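Local coordinates for uncharacterized protein (Clostridium sporogenes, PDB 4Q0Y), which is of unknown function but adopts a hot-dog, thioesterase-like fold, consistent with a relationship to thioesterases, at residues I11-F16 and Y68-Q73. Sequence-based numbering, arbitrary orientation.
Sequences IDVFKF and YSYHIQ
His71 turns the edge of its imidazole onto one face of the Phe16 ring in a T-shaped stack, with NE2 3.5 Å above the plane over the centre of the phenyl ring and the two planes 68° apart. Placing CG anti to the backbone N (chi1 -161°) carries the Phe16 ring across the start of strand 68-80, where CD2 also meets the carbonyl oxygen of Tyr70. One face of the imidazole carries the carbonyl oxygen of Lys15 near its rim, while Tyr92 and Phe22 add further aromatic contacts. The Phe14 ring receives His71 O at its edge, in plane, 3.5 Å from CD1. On the other side of the sheet Val13 lays CG1 over a face of the Tyr70 ring, 3.6 Å from its centroid, as a CH-pi contact, and Phe14 O lies at that ring's edge. The contact joins strands 4-15 and 68-80, neighbours in the antiparallel sheet of a hot-dog fold, with Phe16 just beyond the first; helix 33-44 packs against Ile11 and Ile72 through Phe39. Backbone bonds pair Asp12 with Gln73 and Phe14 with His71. Beyond the latter pair a water links the segments, accepting from Phe16 N and donating to Ser69 O. At the opposite end Asp12 and Gln73 run side by side, but Lys26 salt-bridges the carboxylate and Asn75 hydrogen-bonds to both Asp12 OD2 and Gln73 NE2.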
loop_
_atom_site.group_PDB
_atom_site.type_symbol
_atom_site.label_atom_id
_atom_site.label_comp_id
_atom_site.label_asym_id
_atom_site.label_seq_id
_atom_site.Cartn_x
_atom_site.Cartn_y
_atom_site.Cartn_z
ATOM N N ILE B 11 -5.330 11.330 10.213
ATOM C CA ILE B 11 -6.714 10.884 10.326
ATOM C C ILE B 11 -7.293 11.430 11.632
ATOM O O ILE B 11 -6.853 11.047 12.696
ATOM C CB ILE B 11 -6.869 9.333 10.321
ATOM C CG1 ILE B 11 -6.224 8.682 9.089
ATOM C CG2 ILE B 11 -8.345 8.957 10.429
ATOM C CD1 ILE B 11 -6.001 7.187 9.209
ATOM N N ASP B 12 -8.279 12.314 11.538
ATOM C CA ASP B 12 -9.007 12.786 12.721
ATOM C C ASP B 12 -9.995 11.700 13.137
ATOM O O ASP B 12 -10.667 11.122 12.277
ATOM C CB ASP B 12 -9.730 14.088 12.455
ATOM C CG ASP B 12 -8.776 15.216 12.188
ATOM O OD1 ASP B 12 -7.966 15.487 13.075
ATOM O OD2 ASP B 12 -8.842 15.838 11.115
ATOM N N VAL B 13 -10.071 11.437 14.443
ATOM C CA VAL B 13 -10.869 10.344 14.983
ATOM C C VAL B 13 -11.908 10.918 15.951
ATOM O O VAL B 13 -11.575 11.689 16.860
ATOM C CB VAL B 13 -10.004 9.297 15.697
ATOM C CG1 VAL B 13 -10.862 8.131 16.213
ATOM C CG2 VAL B 13 -8.899 8.803 14.760
ATOM N N PHE B 14 -13.152 10.507 15.755
ATOM C CA PHE B 14 -14.323 10.992 16.498
ATOM C C PHE B 14 -15.135 9.824 17.039
ATOM O O PHE B 14 -15.091 8.723 16.469
ATOM C CB PHE B 14 -15.236 11.824 15.601
ATOM C CG PHE B 14 -14.559 13.013 14.961
ATOM C CD1 PHE B 14 -13.814 12.858 13.757
ATOM C CD2 PHE B 14 -14.673 14.282 15.517
ATOM C CE1 PHE B 14 -13.198 13.941 13.147
ATOM C CE2 PHE B 14 -14.041 15.369 14.897
ATOM C CZ PHE B 14 -13.309 15.195 13.722
ATOM N N LYS B 15 -15.897 10.076 18.103
ATOM C CA LYS B 15 -16.731 9.056 18.710
ATOM C C LYS B 15 -17.853 8.663 17.760
ATOM O O LYS B 15 -18.489 9.522 17.166
ATOM C CB LYS B 15 -17.308 9.540 20.033
ATOM C CG LYS B 15 -18.054 8.484 20.804
ATOM C CD LYS B 15 -18.341 9.003 22.201
ATOM C CE LYS B 15 -19.105 8.003 23.005
ATOM N NZ LYS B 15 -18.390 6.704 23.119
ATOM N N PHE B 16 -18.079 7.362 17.606
ATOM C CA PHE B 16 -19.142 6.850 16.741
ATOM C C PHE B 16 -20.457 7.042 17.491
ATOM O O PHE B 16 -20.806 6.225 18.339
ATOM C CB PHE B 16 -18.858 5.372 16.402
ATOM C CG PHE B 16 -19.585 4.862 15.191
ATOM C CD1 PHE B 16 -20.984 4.917 15.106
ATOM C CD2 PHE B 16 -18.879 4.249 14.162
ATOM C CE1 PHE B 16 -21.646 4.417 13.990
ATOM C CE2 PHE B 16 -19.545 3.728 13.043
ATOM C CZ PHE B 16 -20.917 3.840 12.957
ATOM N N TYR B 68 -13.343 -1.838 17.510
ATOM C CA TYR B 68 -13.278 -0.377 17.414
ATOM C C TYR B 68 -14.386 0.128 16.530
ATOM O O TYR B 68 -14.718 -0.514 15.505
ATOM C CB TYR B 68 -11.980 0.108 16.822
ATOM C CG TYR B 68 -10.758 -0.372 17.527
ATOM C CD1 TYR B 68 -10.460 0.087 18.821
ATOM C CD2 TYR B 68 -9.892 -1.272 16.926
ATOM C CE1 TYR B 68 -9.331 -0.362 19.487
ATOM C CE2 TYR B 68 -8.754 -1.723 17.575
ATOM C CZ TYR B 68 -8.475 -1.262 18.855
ATOM O OH TYR B 68 -7.371 -1.682 19.518
ATOM N N SER B 69 -14.976 1.238 16.947
ATOM C CA SER B 69 -15.973 1.952 16.133
ATOM C C SER B 69 -15.662 3.435 16.245
ATOM O O SER B 69 -15.638 3.983 17.343
ATOM C CB SER B 69 -17.428 1.673 16.511
ATOM O OG SER B 69 -17.646 0.302 16.702
ATOM N N TYR B 70 -15.424 4.054 15.102
ATOM C CA TYR B 70 -15.102 5.481 15.035
ATOM C C TYR B 70 -15.695 6.132 13.805
ATOM O O TYR B 70 -16.028 5.466 12.816
ATOM C CB TYR B 70 -13.599 5.667 14.987
ATOM C CG TYR B 70 -12.838 5.248 16.216
ATOM C CD1 TYR B 70 -13.056 5.876 17.448
ATOM C CD2 TYR B 70 -11.825 4.270 16.140
ATOM C CE1 TYR B 70 -12.351 5.510 18.573
ATOM C CE2 TYR B 70 -11.088 3.903 17.271
ATOM C CZ TYR B 70 -11.368 4.506 18.485
ATOM O OH TYR B 70 -10.671 4.171 19.623
ATOM N N HIS B 71 -15.874 7.455 13.891
ATOM C CA HIS B 71 -16.046 8.290 12.716
ATOM C C HIS B 71 -14.680 8.870 12.480
ATOM O O HIS B 71 -14.059 9.350 13.416
ATOM C CB HIS B 71 -17.075 9.379 12.962
ATOM C CG HIS B 71 -18.481 8.870 12.972
ATOM N ND1 HIS B 71 -19.571 9.704 12.860
ATOM C CD2 HIS B 71 -18.980 7.618 13.077
ATOM C CE1 HIS B 71 -20.680 8.996 12.907
ATOM N NE2 HIS B 71 -20.354 7.728 13.020
ATOM N N ILE B 72 -14.214 8.799 11.231
ATOM C CA ILE B 72 -12.878 9.222 10.881
ATOM C C ILE B 72 -12.859 10.115 9.653
ATOM O O ILE B 72 -13.674 9.979 8.727
ATOM C CB ILE B 72 -11.908 8.020 10.679
ATOM C CG1 ILE B 72 -12.353 7.126 9.498
ATOM C CG2 ILE B 72 -11.814 7.207 11.957
ATOM C CD1 ILE B 72 -11.345 6.048 9.138
ATOM N N GLN B 73 -11.891 11.040 9.673
ATOM C CA GLN B 73 -11.653 11.993 8.597
ATOM C C GLN B 73 -10.194 11.857 8.190
ATOM O O GLN B 73 -9.327 12.518 8.787
ATOM C CB GLN B 73 -11.982 13.414 9.039
ATOM C CG GLN B 73 -11.763 14.468 7.944
ATOM C CD GLN B 73 -11.964 15.882 8.456
ATOM O OE1 GLN B 73 -12.899 16.164 9.226
ATOM N NE2 GLN B 73 -11.075 16.774 8.061
HETATM O O HOH W 1 -16.421 5.698 19.220
#